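Local structure of serpin (Taeniopygia guttata, 5HGC) at residues 60-65 / 72-77; 49-54 / 120-125; 286-291 / 295-300; 39-44 / 317-322; 55-60 / 301-306. The protein probably inhibits serine endopeptidases and binds cortisol and a diamino sugar at two separate sites. All blocks are in the same frame, centred on the assembly; numbering follows the deposited sequence.

Contact 1 (60-65 / 72-77); sequences QILEGL and IQEKEI. With BDG (2,6-diamino-2,6-dideoxy-alpha-D-glucopyranose), chain F.
L62 meets I77 and the stem of E74 where helix 55-64 passes the first turn of helix 74-89, and the contact across is wholly apolar. The CD1 methyl of L62 does most of the touching. It lies 3.7 Å from CG of E74, the two side chains crossing at about a right angle, and 4.0 Å from CD1 of I77. The other branch spreads over the same isoleucine, with L62 CD2 4.2 Å from I77 CG2. Because E74 holds CG anti to its backbone N (chi1 -166°) and then runs extended, its methylene is offered to the leucine while its carboxylate is carried beyond.

These helices belong to the helical part of the serpin fold, packed here against helix 39-52, where A50 also touches L62.

The polar interactions belong to helix 74-89 and its neighbours. At the start of that helix the N-cap residue Q73 gives its backbone N-H to E76, N to OE2 being 3.0 Å; the other oxygen of E76 forms a salt bridge with K10. E74 OE2 is hydrogen-bonded to H78.

The bound diamino sugar comes close to the same turn, with OE2 of E74 standing 3.5 Å from its ring oxygen O5 and CE of K75 3.3 Å from its amino nitrogen N6, while D118 supplies a hydrogen bond.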
# COMPACT_ATOMS: atom_id res chain seq x y z
N GLN A 60 17.92 1.15 12.80
CA GLN A 60 17.74 0.42 11.55
C GLN A 60 16.30 0.44 11.04
O GLN A 60 16.07 0.47 9.81
CB GLN A 60 18.11 -1.05 11.68
CG GLN A 60 19.57 -1.35 11.69
CD GLN A 60 19.81 -2.83 11.98
OE1 GLN A 60 18.88 -3.67 11.91
NE2 GLN A 60 21.06 -3.17 12.30
N ILE A 61 15.34 0.38 11.98
CA ILE A 61 13.91 0.46 11.58
C ILE A 61 13.70 1.83 10.91
O ILE A 61 13.25 1.90 9.78
CB ILE A 61 12.92 0.21 12.75
CG1 ILE A 61 13.00 -1.26 13.20
CG2 ILE A 61 11.49 0.43 12.26
CD1 ILE A 61 12.41 -1.52 14.57
N LEU A 62 14.08 2.90 11.59
CA LEU A 62 13.79 4.26 11.13
C LEU A 62 14.57 4.59 9.85
O LEU A 62 14.04 5.25 8.94
CB LEU A 62 13.96 5.31 12.23
CG LEU A 62 13.04 5.17 13.44
CD1 LEU A 62 13.31 6.30 14.42
CD2 LEU A 62 11.59 5.25 13.03
N GLU A 63 15.80 4.07 9.76
CA GLU A 63 16.60 4.38 8.60
C GLU A 63 16.13 3.57 7.41
O GLU A 63 16.13 4.04 6.29
CB GLU A 63 18.08 4.20 8.89
CG GLU A 63 18.63 5.43 9.60
CD GLU A 63 20.05 5.26 10.09
OE1 GLU A 63 20.60 4.13 9.97
OE2 GLU A 63 20.61 6.24 10.62
N GLY A 64 15.71 2.35 7.68
CA GLY A 64 15.29 1.46 6.60
C GLY A 64 13.98 1.98 6.07
O GLY A 64 13.65 1.76 4.89
N LEU A 65 13.23 2.67 6.94
CA LEU A 65 12.06 3.39 6.51
C LEU A 65 12.36 4.69 5.72
O LEU A 65 11.41 5.44 5.42
CB LEU A 65 11.15 3.66 7.73
CG LEU A 65 10.42 2.42 8.32
CD1 LEU A 65 9.62 2.88 9.55
CD2 LEU A 65 9.59 1.61 7.31
N ILE A 72 15.84 14.64 11.01
CA ILE A 72 14.46 14.61 11.54
C ILE A 72 14.47 13.99 12.96
O ILE A 72 15.15 12.99 13.19
CB ILE A 72 13.47 13.87 10.57
CG1 ILE A 72 12.02 13.97 11.07
CG2 ILE A 72 13.88 12.41 10.34
CD1 ILE A 72 10.91 13.67 10.07
N GLN A 73 13.72 14.57 13.89
CA GLN A 73 13.56 13.94 15.23
C GLN A 73 12.67 12.70 15.21
O GLN A 73 11.66 12.65 14.48
CB GLN A 73 12.91 14.92 16.19
CG GLN A 73 13.84 15.89 16.90
CD GLN A 73 13.12 17.19 17.26
OE1 GLN A 73 13.63 18.27 16.98
NE2 GLN A 73 11.91 17.08 17.86
N GLU A 74 12.99 11.73 16.07
CA GLU A 74 12.08 10.61 16.30
C GLU A 74 10.65 11.08 16.73
O GLU A 74 9.64 10.52 16.28
CB GLU A 74 12.70 9.59 17.24
CG GLU A 74 11.95 8.27 17.26
CD GLU A 74 12.12 7.49 18.56
OE1 GLU A 74 13.20 7.64 19.20
OE2 GLU A 74 11.18 6.72 18.93
N LYS A 75 10.57 12.12 17.56
CA LYS A 75 9.29 12.74 17.96
C LYS A 75 8.45 13.09 16.75
O LYS A 75 7.25 12.84 16.73
CB LYS A 75 9.48 14.04 18.77
CG LYS A 75 10.44 13.93 19.96
CD LYS A 75 11.93 14.06 19.59
CE LYS A 75 12.82 13.05 20.31
NZ LYS A 75 14.05 12.84 19.52
N GLU A 76 9.10 13.66 15.73
CA GLU A 76 8.38 14.12 14.53
C GLU A 76 7.85 12.98 13.64
O GLU A 76 6.77 13.10 13.12
CB GLU A 76 9.23 15.08 13.71
CG GLU A 76 9.50 16.42 14.41
CD GLU A 76 10.59 17.24 13.70
OE1 GLU A 76 10.24 18.30 13.12
OE2 GLU A 76 11.78 16.81 13.68
N ILE A 77 8.62 11.91 13.50
CA ILE A 77 8.22 10.69 12.80
C ILE A 77 6.94 10.17 13.43
O ILE A 77 5.93 10.08 12.71
CB ILE A 77 9.33 9.66 12.89
CG1 ILE A 77 10.58 10.18 12.19
CG2 ILE A 77 8.91 8.35 12.28
CD1 ILE A 77 11.80 9.31 12.34
C5 BDG F . 8.56 9.78 21.21
O5 BDG F . 9.12 8.43 21.25
C1 BDG F . 9.06 7.69 22.52
O1 BDG F . 9.49 6.30 22.35
C2 BDG F . 7.71 7.88 23.32
N2 BDG F . 7.27 6.66 23.99
C3 BDG F . 6.59 8.61 22.50
O3 BDG F . 5.35 8.80 23.24
C4 BDG F . 7.17 9.93 21.88
O4 BDG F . 6.31 10.59 20.95
C6 BDG F . 9.50 10.86 21.81
N6 BDG F . 10.91 10.64 21.48

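Contact 2 (49-54 / 120-125); sequences LALGAR and KALYQL
R54 NH1 is gripped by two backbone carbonyls, those of A53 and of L51, whose side chain reaches across to L122 and Y123. The shorter bond runs from R54 NH1 to A53 O, 2.9 Å, nearly straight at the hydrogen (166°) and with the oxygen in the guanidinium plane, although the donor stands well above the carbonyl plane. The second, from R54 NH1 to L51 O, measures 3.1 Å and is more bent. Together the two bonds fold the arginine back onto the backbone of 51-53 and would fix the turn of its guanidinium.

Across the contact the packing is apolar and centred on L51, deposited in two conformers, so the distances hold for the one described. Its CD1 comes to the edge of the Y123 ring, near the ring plane, 3.6 Å from CD2, while CG of L51 lies 3.9 Å from CE2. L122 closes on the same leucine, its CD1 3.8 Å from both L51 CD1 and L51 CD2.

Here two helices of the serpin helical region, 39-52 and 113-123, meet, and L51 also lines the amino-sugar pocket. With CG anti to its carbonyl carbon (chi1 -73°), the Y123 ring lies against helix 39-52, where T44, A47 and M48 touch it. Its hydroxyl is hydrogen-bonded to H78 of helix 74-89. Just after Y123 the chain leaves helical geometry at Q124, with a positive phi, and turns into strand 126-130.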
# COMPACT_ATOMS: atom_id res chain seq x y z
N LEU A 49 6.60 -0.35 15.66
CA LEU A 49 7.63 -1.12 16.36
C LEU A 49 8.74 -0.27 16.90
O LEU A 49 9.24 -0.51 18.02
CB LEU A 49 8.26 -2.20 15.50
CG LEU A 49 7.45 -3.47 15.30
CD1 LEU A 49 8.38 -4.44 14.59
CD2 LEU A 49 6.97 -4.08 16.60
N ALA A 50 9.13 0.73 16.14
CA ALA A 50 10.19 1.62 16.61
C ALA A 50 9.86 2.24 17.99
O ALA A 50 10.78 2.52 18.76
CB ALA A 50 10.49 2.70 15.60
N LEU A 51 8.58 2.44 18.29
CA LEU A 51 8.19 2.97 19.60
C LEU A 51 8.81 2.14 20.68
O LEU A 51 9.33 2.69 21.65
CB LEU A 51 6.68 2.95 19.84
CG LEU A 51 5.93 4.15 19.32
CD1 LEU A 51 4.44 4.00 19.64
CD2 LEU A 51 6.53 5.38 19.96
N GLY A 52 8.76 0.82 20.49
CA GLY A 52 9.30 -0.09 21.45
C GLY A 52 10.75 -0.52 21.29
O GLY A 52 11.22 -1.31 22.11
N ALA A 53 11.45 -0.05 20.24
CA ALA A 53 12.78 -0.54 19.95
C ALA A 53 13.78 0.40 20.58
O ALA A 53 13.44 1.55 20.92
CB ALA A 53 13.02 -0.69 18.46
N ARG A 54 14.99 -0.11 20.81
CA ARG A 54 16.07 0.67 21.39
C ARG A 54 17.33 0.51 20.53
O ARG A 54 17.46 -0.48 19.78
CB ARG A 54 16.30 0.30 22.87
CG ARG A 54 15.14 0.65 23.84
CD ARG A 54 14.73 2.15 24.00
NE ARG A 54 13.56 2.31 24.91
CZ ARG A 54 12.24 2.25 24.57
NH1 ARG A 54 11.83 2.04 23.30
NH2 ARG A 54 11.30 2.43 25.52
N LYS A 120 -1.14 2.52 21.21
CA LYS A 120 -2.54 2.72 20.94
C LYS A 120 -2.79 4.20 20.57
O LYS A 120 -3.49 4.50 19.59
CB LYS A 120 -3.41 2.32 22.12
CG LYS A 120 -4.89 2.67 21.91
CD LYS A 120 -5.79 1.76 22.69
CE LYS A 120 -6.37 0.66 21.80
NZ LYS A 120 -7.58 1.11 21.03
N ALA A 121 -2.22 5.11 21.34
CA ALA A 121 -2.49 6.53 21.15
C ALA A 121 -1.96 6.95 19.81
O ALA A 121 -2.69 7.59 19.05
CB ALA A 121 -1.87 7.39 22.27
N LEU A 122 -0.73 6.56 19.48
CA LEU A 122 -0.11 7.01 18.24
C LEU A 122 -0.57 6.27 16.99
O LEU A 122 -0.74 6.87 15.94
CB LEU A 122 1.41 6.99 18.33
CG LEU A 122 2.05 8.02 19.25
CD1 LEU A 122 3.53 7.65 19.47
CD2 LEU A 122 1.92 9.41 18.63
N TYR A 123 -0.78 4.97 17.12
CA TYR A 123 -0.81 4.10 15.96
C TYR A 123 -2.05 3.28 15.99
O TYR A 123 -2.20 2.37 15.19
CB TYR A 123 0.41 3.19 15.92
CG TYR A 123 1.69 3.91 15.54
CD1 TYR A 123 1.95 4.26 14.20
CD2 TYR A 123 2.64 4.27 16.49
CE1 TYR A 123 3.10 4.97 13.83
CE2 TYR A 123 3.79 4.95 16.15
CZ TYR A 123 4.02 5.32 14.82
OH TYR A 123 5.17 5.99 14.45
N GLN A 124 -2.97 3.56 16.93
CA GLN A 124 -4.18 2.72 17.07
C GLN A 124 -3.88 1.18 17.14
O GLN A 124 -4.65 0.39 16.64
CB GLN A 124 -5.22 2.99 15.96
CG GLN A 124 -5.41 4.43 15.43
CD GLN A 124 -6.29 4.50 14.12
OE1 GLN A 124 -6.32 3.55 13.29
NE2 GLN A 124 -7.00 5.63 13.94
N LEU A 125 -2.75 0.77 17.72
CA LEU A 125 -2.42 -0.65 17.85
C LEU A 125 -3.41 -1.43 18.71
O LEU A 125 -3.80 -1.01 19.86
CB LEU A 125 -1.02 -0.83 18.45
CG LEU A 125 -0.70 -2.29 18.87
CD1 LEU A 125 -0.53 -3.17 17.65
CD2 LEU A 125 0.54 -2.40 19.77

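Contact 3 (286-291 / 295-300); sequences NTLRKM and DVFTNQ. Unlike the reference sequence in segment 295-300: N299 (reference Ser).
F297 and L288 both set CG anti to their carbonyl carbons, chi1 being -58° in the phenylalanine, and this lets the ring edge meet the leucine. R289 arrives differently: its CB does not point at the partner, but a bend at chi3 (-71°) brings the guanidinium end closer.

L288 touches the edge of the ring, CD1 lying 4.1 Å from CZ near the ring plane. R289 comes in obliquely, with CG 4.1 Å from F297 CD2 and NH2 3.8 Å from F297 CB. The guanidinium and ring planes stand 66° apart, and the cation-pi distance, 5.6 Å from R289 CZ to the ring centroid, is long enough for a weak attraction at most. What steadies the arginine is N286, one turn back: R289 NH1 donates to N286 OD1 at 2.8 Å, in the carbonyl plane.

CG1 of V296, its neighbour in the chain, covers one face of the F297 ring. F46 of helix 39-52 touches both F297 and L288. The contact thereby folds the connection between strand 265-283, whose later part belongs to the serpin A sheet, and strand 316-325 back onto its short helix. An alanine at F297 is likely to open a gap between L288 and V296 and leave the aliphatic part of R289 without its cover.

Chemically, then, buried hydrocarbon carries the joint, and the exposed charge is steered by an amide of its own helix more than by the aromatic ring.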
# COMPACT_ATOMS: atom_id res chain seq x y z
N ASN A 286 12.37 -10.72 4.52
CA ASN A 286 13.55 -10.72 3.64
C ASN A 286 13.74 -9.37 3.03
O ASN A 286 14.89 -8.87 2.95
CB ASN A 286 13.40 -11.61 2.41
CG ASN A 286 13.12 -13.03 2.75
OD1 ASN A 286 13.19 -13.45 3.91
ND2 ASN A 286 12.77 -13.79 1.72
N THR A 287 12.59 -8.83 2.56
CA THR A 287 12.55 -7.61 1.78
C THR A 287 13.08 -6.53 2.69
O THR A 287 13.98 -5.79 2.29
CB THR A 287 11.12 -7.30 1.31
OG1 THR A 287 10.54 -8.45 0.69
CG2 THR A 287 11.14 -6.14 0.34
N LEU A 288 12.57 -6.48 3.93
CA LEU A 288 13.03 -5.48 4.87
C LEU A 288 14.47 -5.73 5.33
O LEU A 288 15.21 -4.77 5.57
CB LEU A 288 12.06 -5.32 6.05
CG LEU A 288 10.61 -5.04 5.63
CD1 LEU A 288 9.76 -5.20 6.86
CD2 LEU A 288 10.35 -3.69 4.96
N ARG A 289 14.86 -7.00 5.47
CA ARG A 289 16.28 -7.34 5.76
C ARG A 289 17.17 -6.73 4.67
O ARG A 289 18.11 -5.96 4.98
CB ARG A 289 16.51 -8.84 5.88
CG ARG A 289 16.37 -9.40 7.28
CD ARG A 289 16.74 -10.88 7.33
NE ARG A 289 15.75 -11.76 6.67
CZ ARG A 289 14.78 -12.46 7.29
NH1 ARG A 289 13.94 -13.22 6.56
NH2 ARG A 289 14.64 -12.41 8.62
N LYS A 290 16.83 -7.01 3.40
CA LYS A 290 17.52 -6.43 2.25
C LYS A 290 17.49 -4.92 2.30
O LYS A 290 18.39 -4.30 1.78
CB LYS A 290 16.97 -6.93 0.93
CG LYS A 290 17.41 -8.32 0.58
CD LYS A 290 16.44 -9.03 -0.35
CE LYS A 290 16.76 -10.53 -0.42
NZ LYS A 290 15.58 -11.44 -0.60
N MET A 291 16.48 -4.31 2.92
CA MET A 291 16.48 -2.83 2.98
C MET A 291 17.22 -2.26 4.17
O MET A 291 17.24 -1.03 4.37
CB MET A 291 15.10 -2.28 2.88
CG MET A 291 14.54 -2.51 1.50
SD MET A 291 12.81 -2.09 1.50
CE MET A 291 12.98 -0.29 1.71
N ASP A 295 18.29 -6.48 12.77
CA ASP A 295 18.35 -6.89 14.17
C ASP A 295 17.00 -7.21 14.77
O ASP A 295 16.92 -8.07 15.63
CB ASP A 295 18.96 -5.79 15.04
CG ASP A 295 20.40 -5.45 14.66
OD1 ASP A 295 20.99 -6.08 13.73
OD2 ASP A 295 20.93 -4.50 15.33
N VAL A 296 15.96 -6.50 14.32
CA VAL A 296 14.60 -6.69 14.80
C VAL A 296 14.10 -8.11 14.57
O VAL A 296 13.24 -8.62 15.31
CB VAL A 296 13.61 -5.64 14.20
CG1 VAL A 296 13.18 -5.99 12.78
CG2 VAL A 296 12.40 -5.48 15.11
N PHE A 297 14.65 -8.75 13.55
CA PHE A 297 14.25 -10.12 13.24
C PHE A 297 15.11 -11.19 13.95
O PHE A 297 14.77 -12.37 13.97
CB PHE A 297 14.19 -10.31 11.73
CG PHE A 297 13.26 -9.36 11.05
CD1 PHE A 297 11.88 -9.49 11.19
CD2 PHE A 297 13.76 -8.34 10.22
CE1 PHE A 297 11.02 -8.64 10.52
CE2 PHE A 297 12.91 -7.49 9.54
CZ PHE A 297 11.54 -7.64 9.70
N THR A 298 16.19 -10.75 14.59
CA THR A 298 17.18 -11.67 15.11
C THR A 298 17.19 -11.63 16.63
O THR A 298 16.52 -10.80 17.28
CB THR A 298 18.60 -11.35 14.55
OG1 THR A 298 19.09 -10.11 15.08
CG2 THR A 298 18.62 -11.27 13.02
N ASN A 299 18.00 -12.51 17.19
CA ASN A 299 18.17 -12.57 18.63
C ASN A 299 18.99 -11.41 19.13
O ASN A 299 19.24 -11.29 20.32
CB ASN A 299 18.71 -13.94 19.07
CG ASN A 299 17.61 -14.98 19.23
OD1 ASN A 299 16.41 -14.68 19.14
ND2 ASN A 299 18.01 -16.22 19.47
N GLN A 300 19.35 -10.51 18.24
CA GLN A 300 20.07 -9.33 18.68
C GLN A 300 19.10 -8.16 18.80
O GLN A 300 19.53 -7.05 19.14
CB GLN A 300 21.28 -9.01 17.76
CG GLN A 300 22.42 -10.04 17.82
CD GLN A 300 22.15 -11.29 16.94
OE1 GLN A 300 22.05 -11.19 15.70
NE2 GLN A 300 22.02 -12.48 17.58

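Contact 4 (39-44 / 317-322); sequences PVSIST and VVHKAS. Unlike the reference sequence in segment 39-44: T44 (reference Ala).
H319 is met on two sides by consecutive residues of helix 39-52. I42 lies over one face of the imidazole in a CH-pi contact, its CG1 3.9 Å from the ring centroid and displaced slightly toward the rim; the two side chains cross at about a right angle. Farther along, I42 CD1 reaches 4.1 Å from H319 CD2. S41 comes instead to the edge of the ring, near its plane, with OG 3.3 Å from CE1 and 3.5 Å from ND1. The serine hydroxyl arrives there because OG is turned anti to the backbone N (chi1 159°), and H319 has CG likewise anti to N (chi1 174°), which lays its ring against the helix.

In the next shell both imidazole nitrogens are engaged. H319 ND1 is hydrogen-bonded to the hydroxyl of S171, which also makes a weak bond with S41 OG, and H319 NE2 takes the backbone N-H of S38. Held at both nitrogens, the buried ring has little freedom to flip.

Such a serine and histidine cluster below the central A sheet is consistent with the shutter region of serpins, where strands of that sheet part in family members when the reactive loop inserts. Strand 316-325 runs parallel to strand 167-176, which carries S171, and antiparallel to strand 265-283. Around it, I42 also packs on F18 and F22 of helix 12-29, and V40 on L84 and L88 of helix 74-89.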
# COMPACT_ATOMS: atom_id res chain seq x y z
N PRO A 39 2.22 0.70 0.81
CA PRO A 39 3.42 1.30 1.43
C PRO A 39 3.08 1.96 2.79
O PRO A 39 3.75 1.71 3.79
CB PRO A 39 3.84 2.40 0.44
CG PRO A 39 3.13 2.11 -0.83
CD PRO A 39 1.95 1.23 -0.55
N VAL A 40 2.05 2.79 2.81
CA VAL A 40 1.78 3.56 3.99
C VAL A 40 1.52 2.66 5.19
O VAL A 40 1.98 2.97 6.28
CB VAL A 40 0.64 4.58 3.80
CG1 VAL A 40 -0.73 3.91 3.47
CG2 VAL A 40 0.67 5.59 4.94
N SER A 41 0.81 1.55 4.95
CA SER A 41 0.52 0.56 5.94
C SER A 41 1.81 -0.13 6.44
O SER A 41 1.98 -0.26 7.65
CB SER A 41 -0.49 -0.42 5.38
OG SER A 41 -0.43 -1.63 6.11
N ILE A 42 2.73 -0.50 5.55
CA ILE A 42 4.00 -1.10 6.00
C ILE A 42 4.76 -0.07 6.77
O ILE A 42 5.22 -0.35 7.88
CB ILE A 42 4.86 -1.71 4.87
CG1 ILE A 42 4.08 -2.87 4.25
CG2 ILE A 42 6.25 -2.12 5.37
CD1 ILE A 42 4.67 -3.29 2.92
N SER A 43 4.87 1.13 6.24
CA SER A 43 5.71 2.10 6.91
C SER A 43 5.18 2.32 8.30
O SER A 43 5.95 2.44 9.23
CB SER A 43 5.71 3.44 6.21
OG SER A 43 6.55 3.38 5.11
N THR A 44 3.86 2.37 8.42
CA THR A 44 3.21 2.68 9.68
C THR A 44 3.40 1.53 10.69
O THR A 44 3.70 1.84 11.83
CB THR A 44 1.74 3.01 9.43
OG1 THR A 44 1.67 4.14 8.56
CG2 THR A 44 1.05 3.36 10.68
N VAL A 317 6.15 -10.98 10.06
CA VAL A 317 5.31 -9.81 9.71
C VAL A 317 4.61 -10.13 8.43
O VAL A 317 5.26 -10.34 7.41
CB VAL A 317 6.06 -8.47 9.65
CG1 VAL A 317 7.44 -8.59 9.01
CG2 VAL A 317 5.22 -7.37 8.99
N VAL A 318 3.30 -10.26 8.52
CA VAL A 318 2.41 -10.46 7.38
C VAL A 318 1.72 -9.15 7.01
O VAL A 318 1.16 -8.50 7.89
CB VAL A 318 1.35 -11.53 7.64
CG1 VAL A 318 0.59 -11.82 6.35
CG2 VAL A 318 2.07 -12.80 8.07
N HIS A 319 1.81 -8.78 5.73
CA HIS A 319 1.08 -7.64 5.18
C HIS A 319 0.08 -8.08 4.13
O HIS A 319 0.45 -8.80 3.22
CB HIS A 319 2.04 -6.65 4.56
CG HIS A 319 1.34 -5.53 3.86
ND1 HIS A 319 0.67 -4.53 4.53
CD2 HIS A 319 1.16 -5.29 2.54
CE1 HIS A 319 0.14 -3.70 3.65
NE2 HIS A 319 0.42 -4.14 2.43
N LYS A 320 -1.19 -7.70 4.26
CA LYS A 320 -2.16 -8.03 3.21
C LYS A 320 -2.93 -6.77 2.78
O LYS A 320 -3.54 -6.09 3.63
CB LYS A 320 -3.12 -9.17 3.62
CG LYS A 320 -3.94 -9.80 2.49
CD LYS A 320 -4.62 -11.07 2.98
CE LYS A 320 -5.16 -12.00 1.87
NZ LYS A 320 -6.59 -11.81 1.41
N ALA A 321 -2.86 -6.45 1.49
CA ALA A 321 -3.61 -5.30 0.94
C ALA A 321 -4.62 -5.81 -0.05
O ALA A 321 -4.37 -6.74 -0.79
CB ALA A 321 -2.70 -4.28 0.28
N SER A 322 -5.77 -5.17 -0.09
CA SER A 322 -6.83 -5.65 -0.90
C SER A 322 -7.62 -4.47 -1.49
O SER A 322 -7.90 -3.46 -0.83
CB SER A 322 -7.67 -6.54 -0.03
OG SER A 322 -8.60 -7.18 -0.80

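Contact 5 (55-60 / 301-306); sequences SATQSQ and ADLSGI
T57 makes the tight side of this contact, pressing on A301, D302 and L303. Its hydroxyl oxygen accepts the backbone N-H of D302, N to OG1 being 2.9 Å and almost straight at 172°. The same OG1 rests 3.5 Å from CA of A301, while the methyl turns to the leucine, T57 CG2 lying 4.1 Å from L303 CD2. With OG1 anti to the carbonyl carbon (chi1 -55°), the threonine presents hydroxyl and methyl to the loop together. A valine in its place would probably leave the amide of D302 without its acceptor.

Toward solvent the contact loosens. The carboxylate of D302 faces S55 through a water, 2.6 Å from S55 OG but weakly bound to D302 OD2. The other carboxylate oxygen serves its own chain: OD1 accepts from S304 N at 3.1 Å, an Asx turn, and from S304 OG at 2.9 Å, leading into helix 304-307.

The serpin chain here pins the loop before helix 304-307 to helix 55-64 near its start. The single direct bond across runs from side chain to backbone, which implies that it depends on the amide of D302 and not on the carboxylate.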
# COMPACT_ATOMS: atom_id res chain seq x y z
N SER A 55 18.24 1.49 20.62
CA SER A 55 19.58 1.36 20.04
C SER A 55 19.58 1.07 18.51
O SER A 55 18.92 1.77 17.73
CB SER A 55 20.42 0.33 20.84
OG SER A 55 20.80 0.91 22.07
N ALA A 56 20.30 0.02 18.11
CA ALA A 56 20.54 -0.24 16.70
C ALA A 56 19.33 -0.90 16.06
O ALA A 56 19.10 -0.72 14.85
CB ALA A 56 21.78 -1.11 16.52
N THR A 57 18.56 -1.65 16.86
CA THR A 57 17.24 -2.14 16.40
C THR A 57 16.36 -0.97 15.94
O THR A 57 15.80 -1.01 14.86
CB THR A 57 16.53 -2.96 17.45
OG1 THR A 57 17.41 -3.99 17.83
CG2 THR A 57 15.26 -3.64 16.88
N GLN A 58 16.30 0.07 16.75
CA GLN A 58 15.46 1.18 16.51
C GLN A 58 15.95 2.03 15.32
O GLN A 58 15.13 2.43 14.45
CB GLN A 58 15.32 1.99 17.78
CG GLN A 58 14.50 3.19 17.48
CD GLN A 58 14.41 4.12 18.62
OE1 GLN A 58 15.31 4.91 18.87
NE2 GLN A 58 13.29 4.07 19.31
N SER A 59 17.26 2.31 15.30
CA SER A 59 17.90 3.13 14.26
C SER A 59 17.75 2.48 12.88
O SER A 59 17.48 3.18 11.90
CB SER A 59 19.38 3.38 14.59
OG SER A 59 20.19 2.29 14.17
N GLN A 60 17.92 1.15 12.80
CA GLN A 60 17.74 0.42 11.55
C GLN A 60 16.30 0.44 11.04
O GLN A 60 16.07 0.47 9.81
CB GLN A 60 18.11 -1.05 11.68
CG GLN A 60 19.57 -1.35 11.69
CD GLN A 60 19.81 -2.83 11.98
OE1 GLN A 60 18.88 -3.67 11.91
NE2 GLN A 60 21.06 -3.17 12.30
N ALA A 301 17.80 -8.39 18.51
CA ALA A 301 16.72 -7.36 18.67
C ALA A 301 16.73 -6.78 20.06
O ALA A 301 16.83 -7.54 21.00
CB ALA A 301 15.36 -7.96 18.39
N ASP A 302 16.68 -5.46 20.18
CA ASP A 302 16.36 -4.82 21.45
C ASP A 302 14.95 -4.22 21.33
O ASP A 302 14.76 -3.04 20.92
CB ASP A 302 17.38 -3.75 21.81
CG ASP A 302 17.15 -3.16 23.17
OD1 ASP A 302 16.14 -3.54 23.82
OD2 ASP A 302 17.99 -2.33 23.62
N LEU A 303 13.96 -5.06 21.64
CA LEU A 303 12.56 -4.61 21.82
C LEU A 303 12.15 -4.42 23.31
O LEU A 303 11.01 -4.72 23.71
CB LEU A 303 11.59 -5.50 21.03
CG LEU A 303 11.82 -5.44 19.50
CD1 LEU A 303 10.91 -6.43 18.81
CD2 LEU A 303 11.66 -4.04 18.87
N SER A 304 13.09 -3.90 24.11
CA SER A 304 12.91 -3.86 25.56
C SER A 304 11.84 -2.86 25.95
O SER A 304 11.23 -3.02 27.01
CB SER A 304 14.23 -3.60 26.30
OG SER A 304 14.74 -2.30 26.01
N GLY A 305 11.58 -1.86 25.09
CA GLY A 305 10.46 -0.96 25.20
C GLY A 305 9.11 -1.63 25.09
O GLY A 305 8.09 -1.03 25.48
N ILE A 306 9.07 -2.87 24.58
CA ILE A 306 7.77 -3.65 24.50
C ILE A 306 7.52 -4.53 25.72
O ILE A 306 6.46 -4.47 26.33
CB ILE A 306 7.63 -4.44 23.15
CG1 ILE A 306 7.76 -3.45 21.94
CG2 ILE A 306 6.32 -5.24 23.07
CD1 ILE A 306 7.85 -4.10 20.58
O HOH W 1 21.05 -1.06 23.76

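In the fold
Contacts 1, 2, 3 and 5 cluster with centres 12 to 18 Å apart, whereas contact 4 lies about 6 Å from the centre of the chain. Helix 39-52 serves contacts 2 and 4, and helix 55-64, next in the chain, serves contacts 1 and 5, which share Q60. Contact 4 spans the longest separation, 39-44 to 317-322, and encloses all the others; contact 1 is nested within contact 2, and contacts 2 and 5 alternate along the chain. Centres of contacts 1 and 2, 2 and 5, and 3 and 5 are each about 12 Å apart. Contacts 4 and 5 thus tie the early helices to the late part of the chain, contact 4 to a strand of the A sheet itself.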